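Local coordinates for synaptic vesicle glycoprotein 2C (Homo sapiens, PDB 5JLV) that is a synaptic vesicle membrane glycoprotein whose luminal domain, a pentapeptide-repeat beta-helix, probably serves as a docking receptor for botulinum neurotoxin A, at residues Val75-Thr80 / Asn94-Pro99; Asp64-Ser69 / Thr86-Val91. One frame throughout, in Å; residues are numbered along the deposited sequence.

Contact 1: residues Val75-Thr80 / Asn94-Pro99; sequences VTSVNT and NTDFEP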
loop_
_atom_site.group_PDB
_atom_site.type_symbol
_atom_site.label_atom_id
_atom_site.label_comp_id
_atom_site.label_asym_id
_atom_site.label_seq_id
_atom_site.Cartn_x
_atom_site.Cartn_y
_atom_site.Cartn_z
ATOM N N VAL C 75 2.174 29.826 -6.977
ATOM C CA VAL C 75 2.092 31.018 -6.145
ATOM C C VAL C 75 3.465 31.436 -5.620
ATOM O O VAL C 75 4.340 30.586 -5.361
ATOM C CB VAL C 75 1.048 30.894 -4.995
ATOM C CG1 VAL C 75 -0.209 30.164 -5.463
ATOM C CG2 VAL C 75 1.632 30.220 -3.777
ATOM N N THR C 76 3.670 32.749 -5.527
ATOM C CA THR C 76 4.823 33.303 -4.830
ATOM C C THR C 76 4.331 34.142 -3.659
ATOM O O THR C 76 3.169 34.562 -3.641
ATOM C CB THR C 76 5.709 34.159 -5.746
ATOM O OG1 THR C 76 4.926 35.214 -6.312
ATOM C CG2 THR C 76 6.312 33.311 -6.858
ATOM N N SER C 77 5.207 34.379 -2.685
ATOM C CA SER C 77 4.820 35.071 -1.453
ATOM C C SER C 77 5.982 35.817 -0.789
ATOM O O SER C 77 7.086 35.289 -0.654
ATOM C CB SER C 77 4.174 34.097 -0.465
ATOM O OG SER C 77 5.021 32.991 -0.192
ATOM N N VAL C 78 5.718 37.055 -0.388
ATOM C CA VAL C 78 6.690 37.873 0.328
ATOM C C VAL C 78 6.031 38.370 1.632
ATOM O O VAL C 78 4.855 38.805 1.634
ATOM C CB VAL C 78 7.192 39.050 -0.549
ATOM C CG1 VAL C 78 8.313 39.822 0.146
ATOM C CG2 VAL C 78 7.676 38.535 -1.903
ATOM N N ASN C 79 6.763 38.257 2.737
ATOM C CA ASN C 79 6.270 38.690 4.042
ATOM C C ASN C 79 4.874 38.097 4.296
ATOM O O ASN C 79 3.950 38.779 4.766
ATOM C CB ASN C 79 6.275 40.235 4.147
ATOM C CG ASN C 79 5.985 40.734 5.558
ATOM O OD1 ASN C 79 6.402 40.131 6.551
ATOM N ND2 ASN C 79 5.250 41.844 5.649
ATOM N N THR C 80 4.741 36.817 3.962
ATOM C CA THR C 80 3.475 36.119 4.060
ATOM C C THR C 80 3.562 34.986 5.080
ATOM O O THR C 80 4.501 34.187 5.064
ATOM C CB THR C 80 3.024 35.606 2.682
ATOM O OG1 THR C 80 2.778 36.732 1.814
ATOM C CG2 THR C 80 1.764 34.780 2.802
ATOM N N ASN C 94 3.958 23.670 -6.932
ATOM C CA ASN C 94 4.857 24.719 -7.397
ATOM C C ASN C 94 4.620 26.078 -6.697
ATOM O O ASN C 94 4.494 27.127 -7.353
ATOM C CB ASN C 94 4.790 24.856 -8.925
ATOM C CG ASN C 94 6.071 25.399 -9.508
ATOM O OD1 ASN C 94 7.164 25.113 -9.002
ATOM N ND2 ASN C 94 5.956 26.184 -10.581
ATOM N N THR C 95 4.551 26.040 -5.365
ATOM C CA THR C 95 4.552 27.249 -4.552
ATOM C C THR C 95 5.969 27.548 -4.062
ATOM O O THR C 95 6.878 26.716 -4.210
ATOM C CB THR C 95 3.617 27.131 -3.332
ATOM O OG1 THR C 95 4.234 26.318 -2.319
ATOM C CG2 THR C 95 2.268 26.531 -3.732
ATOM N N ASP C 96 6.166 28.730 -3.487
ATOM C CA ASP C 96 7.416 29.015 -2.804
ATOM C C ASP C 96 7.244 28.839 -1.284
ATOM O O ASP C 96 7.990 29.422 -0.493
ATOM C CB ASP C 96 7.942 30.413 -3.172
ATOM C CG ASP C 96 7.044 31.550 -2.662
ATOM O OD1 ASP C 96 6.015 31.280 -2.001
ATOM O OD2 ASP C 96 7.387 32.720 -2.924
ATOM N N PHE C 97 6.267 28.022 -0.882
ATOM C CA PHE C 97 5.943 27.858 0.553
ATOM C C PHE C 97 6.954 26.994 1.311
ATOM O O PHE C 97 6.710 25.817 1.562
ATOM C CB PHE C 97 4.526 27.295 0.769
ATOM C CG PHE C 97 3.409 28.249 0.403
ATOM C CD1 PHE C 97 3.665 29.572 0.063
ATOM C CD2 PHE C 97 2.082 27.819 0.442
ATOM C CE1 PHE C 97 2.624 30.439 -0.252
ATOM C CE2 PHE C 97 1.041 28.685 0.123
ATOM C CZ PHE C 97 1.313 29.988 -0.221
ATOM N N GLU C 98 8.069 27.594 1.693
ATOM C CA GLU C 98 9.036 26.958 2.581
ATOM C C GLU C 98 8.481 26.839 4.009
ATOM O O GLU C 98 7.478 27.494 4.338
ATOM C CB GLU C 98 10.331 27.770 2.589
ATOM C CG GLU C 98 10.953 27.967 1.225
ATOM C CD GLU C 98 11.461 26.679 0.620
ATOM O OE1 GLU C 98 11.684 25.698 1.370
ATOM O OE2 GLU C 98 11.645 26.648 -0.617
ATOM N N PRO C 99 9.132 26.011 4.869
ATOM C CA PRO C 99 8.688 25.860 6.257
ATOM C C PRO C 99 8.462 27.191 7.010
ATOM O O PRO C 99 7.552 27.269 7.822
ATOM C CB PRO C 99 9.825 25.054 6.905
ATOM C CG PRO C 99 10.336 24.212 5.794
ATOM C CD PRO C 99 10.233 25.073 4.552
HETATM O O HOH W 1 5.891 29.630 -7.364
#
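Asn94 meets Val75 largely through water: one molecule donates to Asn94 O and, at 2.7 Å, to Val75 O, spanning the two carbonyls. The side-chain amide of Asn94 turns to another partner, Asp74. Thr95 sets its CB 3.7 Å from Val75 CG2, and its CA-H adds a contact to Val75 O. The Thr95 hydroxyl receives Phe97 N in an ST turn, and the segment forms no regular strand here. Asp96 N gives Val75 O a weak bond (3.2 Å, 133° at the hydrogen). Such a single, poor backbone link fits a place where one coil of the right-handed beta-helix departs from the parallel ladder, strand 76-78 being an edge strand of its three-stranded sheet within the chain. Asp96 CG, set between its backbone N and carbonyl carbon, turns the carboxylate to grip Ser77 twice: OD2 accepts Ser77 N at 2.7 Å, and OD1 accepts Ser77 OG at 2.7 Å. Both donors come to the syn side, 19° and 23° out of the carboxylate plane, so the pair restrains rotation of the group. Lys101, hydrogen-bonded to Ser77 OG, lies beside this site. Phe97 brings its ring edge to the same hydroxyl, Ser77 OG lying 3.5 Å from Phe97 CE1, while Val75 CG2 reaches Phe97 CZ obliquely at 3.6 Å. Phe72 and Phe82 meet the ring edge-to-face, tying it into the interior.

Contact 2: residues Asp64-Ser69 / Thr86-Val91; sequences DSVFKS and TFIDTV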
loop_
_atom_site.group_PDB
_atom_site.type_symbol
_atom_site.label_atom_id
_atom_site.label_comp_id
_atom_site.label_asym_id
_atom_site.label_seq_id
_atom_site.Cartn_x
_atom_site.Cartn_y
_atom_site.Cartn_z
ATOM N N ASP C 64 -5.379 31.559 12.523
ATOM C CA ASP C 64 -6.462 30.721 13.083
ATOM C C ASP C 64 -7.447 30.263 12.008
ATOM O O ASP C 64 -8.650 30.288 12.213
ATOM C CB ASP C 64 -7.228 31.451 14.209
ATOM C CG ASP C 64 -6.323 31.944 15.321
ATOM O OD1 ASP C 64 -5.305 31.293 15.616
ATOM O OD2 ASP C 64 -6.643 32.992 15.916
ATOM N N SER C 65 -6.923 29.863 10.859
ATOM C CA SER C 65 -7.756 29.551 9.720
ATOM C C SER C 65 -7.637 28.094 9.347
ATOM O O SER C 65 -6.644 27.438 9.678
ATOM C CB SER C 65 -7.391 30.444 8.532
ATOM O OG SER C 65 -7.775 31.785 8.788
ATOM N N VAL C 66 -8.666 27.586 8.680
ATOM C CA VAL C 66 -8.693 26.210 8.209
ATOM C C VAL C 66 -8.783 26.202 6.674
ATOM O O VAL C 66 -9.594 26.914 6.087
ATOM C CB VAL C 66 -9.864 25.415 8.836
ATOM C CG1 VAL C 66 -9.951 24.004 8.241
ATOM C CG2 VAL C 66 -9.704 25.344 10.350
ATOM N N PHE C 67 -7.914 25.430 6.037
ATOM C CA PHE C 67 -7.970 25.242 4.589
ATOM C C PHE C 67 -8.279 23.778 4.305
ATOM O O PHE C 67 -7.455 22.896 4.591
ATOM C CB PHE C 67 -6.640 25.650 3.925
ATOM C CG PHE C 67 -6.280 27.099 4.110
ATOM C CD1 PHE C 67 -5.674 27.539 5.288
ATOM C CD2 PHE C 67 -6.520 28.025 3.094
ATOM C CE1 PHE C 67 -5.336 28.877 5.458
ATOM C CE2 PHE C 67 -6.195 29.369 3.261
ATOM C CZ PHE C 67 -5.597 29.793 4.445
ATOM N N LYS C 68 -9.476 23.520 3.768
ATOM C CA LYS C 68 -9.898 22.157 3.396
ATOM C C LYS C 68 -9.988 21.962 1.871
ATOM O O LYS C 68 -10.706 22.694 1.192
ATOM C CB LYS C 68 -11.245 21.802 4.045
ATOM C CG LYS C 68 -11.533 20.300 4.050
ATOM C CD LYS C 68 -12.937 19.964 4.558
ATOM C CE LYS C 68 -12.970 19.734 6.067
ATOM N NZ LYS C 68 -12.671 20.972 6.851
ATOM N N SER C 69 -9.272 20.953 1.356
ATOM C CA SER C 69 -9.294 20.607 -0.079
ATOM C C SER C 69 -8.977 21.805 -0.954
ATOM O O SER C 69 -9.589 21.989 -2.002
ATOM C CB SER C 69 -10.646 20.008 -0.492
ATOM O OG SER C 69 -10.953 18.908 0.319
ATOM N N THR C 86 -4.714 25.297 10.083
ATOM C CA THR C 86 -4.794 23.878 9.780
ATOM C C THR C 86 -5.067 23.665 8.288
ATOM O O THR C 86 -5.975 24.281 7.707
ATOM C CB THR C 86 -5.874 23.189 10.628
ATOM O OG1 THR C 86 -5.623 23.470 12.005
ATOM C CG2 THR C 86 -5.856 21.679 10.409
ATOM N N PHE C 87 -4.261 22.813 7.670
ATOM C CA PHE C 87 -4.446 22.475 6.264
ATOM C C PHE C 87 -4.817 21.006 6.156
ATOM O O PHE C 87 -4.105 20.136 6.688
ATOM C CB PHE C 87 -3.167 22.739 5.480
ATOM C CG PHE C 87 -2.686 24.148 5.566
ATOM C CD1 PHE C 87 -1.833 24.542 6.592
ATOM C CD2 PHE C 87 -3.067 25.081 4.610
ATOM C CE1 PHE C 87 -1.376 25.846 6.668
ATOM C CE2 PHE C 87 -2.624 26.394 4.680
ATOM C CZ PHE C 87 -1.775 26.777 5.714
ATOM N N ILE C 88 -5.932 20.749 5.473
ATOM C CA ILE C 88 -6.504 19.406 5.337
ATOM C C ILE C 88 -6.688 19.072 3.858
ATOM O O ILE C 88 -7.277 19.860 3.121
ATOM C CB ILE C 88 -7.880 19.311 6.040
ATOM C CG1 ILE C 88 -7.728 19.523 7.560
ATOM C CG2 ILE C 88 -8.560 17.965 5.745
ATOM C CD1 ILE C 88 -8.963 20.091 8.224
ATOM N N ASP C 89 -6.206 17.898 3.436
ATOM C CA ASP C 89 -6.377 17.425 2.045
ATOM C C ASP C 89 -6.034 18.516 1.003
ATOM O O ASP C 89 -6.730 18.676 -0.006
ATOM C CB ASP C 89 -7.819 16.930 1.802
ATOM C CG ASP C 89 -8.227 15.761 2.712
ATOM O OD1 ASP C 89 -7.389 15.197 3.461
ATOM O OD2 ASP C 89 -9.417 15.393 2.662
ATOM N N THR C 90 -4.986 19.283 1.276
ATOM C CA THR C 90 -4.674 20.462 0.480
ATOM C C THR C 90 -3.413 20.190 -0.329
ATOM O O THR C 90 -2.522 19.448 0.111
ATOM C CB THR C 90 -4.566 21.720 1.377
ATOM O OG1 THR C 90 -5.872 22.089 1.825
ATOM C CG2 THR C 90 -3.927 22.923 0.642
ATOM N N VAL C 91 -3.366 20.749 -1.534
ATOM C CA VAL C 91 -2.252 20.525 -2.452
ATOM C C VAL C 91 -1.477 21.822 -2.639
ATOM O O VAL C 91 -2.065 22.886 -2.888
ATOM C CB VAL C 91 -2.753 20.006 -3.808
ATOM C CG1 VAL C 91 -1.606 19.890 -4.811
ATOM C CG2 VAL C 91 -3.469 18.670 -3.621
#
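Four backbone hydrogen bonds join Ser65-Ser69 to Thr86-Ile88. Phe67 uses both its polar backbone atoms: Phe67 N donates to Thr86 O at 2.8 Å, almost straight, and Phe67 O accepts Ile88 N at 2.8 Å. The outer two are Thr86 N to Ser65 O and Ser69 N to Ile88 O. Ile88 O is shared, since Thr90 OG1 also donates to it at 2.9 Å, from 58° above the carbonyl plane; Cys70 N bonds to this hydroxyl. The N-to-C directions of the two short strands differ by 7° and their axes approach to 4.8 Å, the stacking of successive coils in a pentapeptide-repeat beta-helix. Ser69 and Asp89 take left-handed backbone conformations at the corner, where Ser69 CA makes a CA-H contact to Asp89 O at 3.2 Å. CG lies anti to the carbonyl carbon in both Phe67 and Phe87, sending the rings inward side by side in nearly parallel planes (12°), though slid apart so that they barely overlap. Their centroids are 5.0 Å apart, and Phe67 CD1 touches Phe87 CE2 at 3.3 Å. The aromatic ladder continues to Tyr47 beyond Phe67 and to Phe107 beyond Phe87. On the face opposite the phenylalanines, Val66 CG1 meets Ile88 CD1 at 4.0 Å, and Lys68 runs alongside Ile88 before its amine forms a salt bridge with Glu46. The N-acetylglucosamine of a protein-attached glycan touches Ile88 and Asp89. Asp89 O accepts a hydrogen bond from a basic side chain of another protein, probably the bound neurotoxin, placing this strand end in the docking surface.

In the fold
Both contacts join neighbouring coils of one beta-helix, on opposite sides of the chain's centre, with contact centres about 16 Å apart; their segments alternate along the sequence. Contact 2 pairs two strands of the large sheet in regular register, burying 443 Å² through main-chain bonds and an inward aromatic ladder. Contact 1 buries 290 Å² between a strand and a loop: one weak main-chain bond remains, a carboxylate takes the next backbone N-H, and a water bridges two carbonyls. Each combines buried residues with more accessible ones: Phe67 and Phe87 are the inner part of contact 2, Val75 and Phe97 that of contact 1. Sugar and a bound partner protein reach contact 2, whereas no other protein chain touches contact 1.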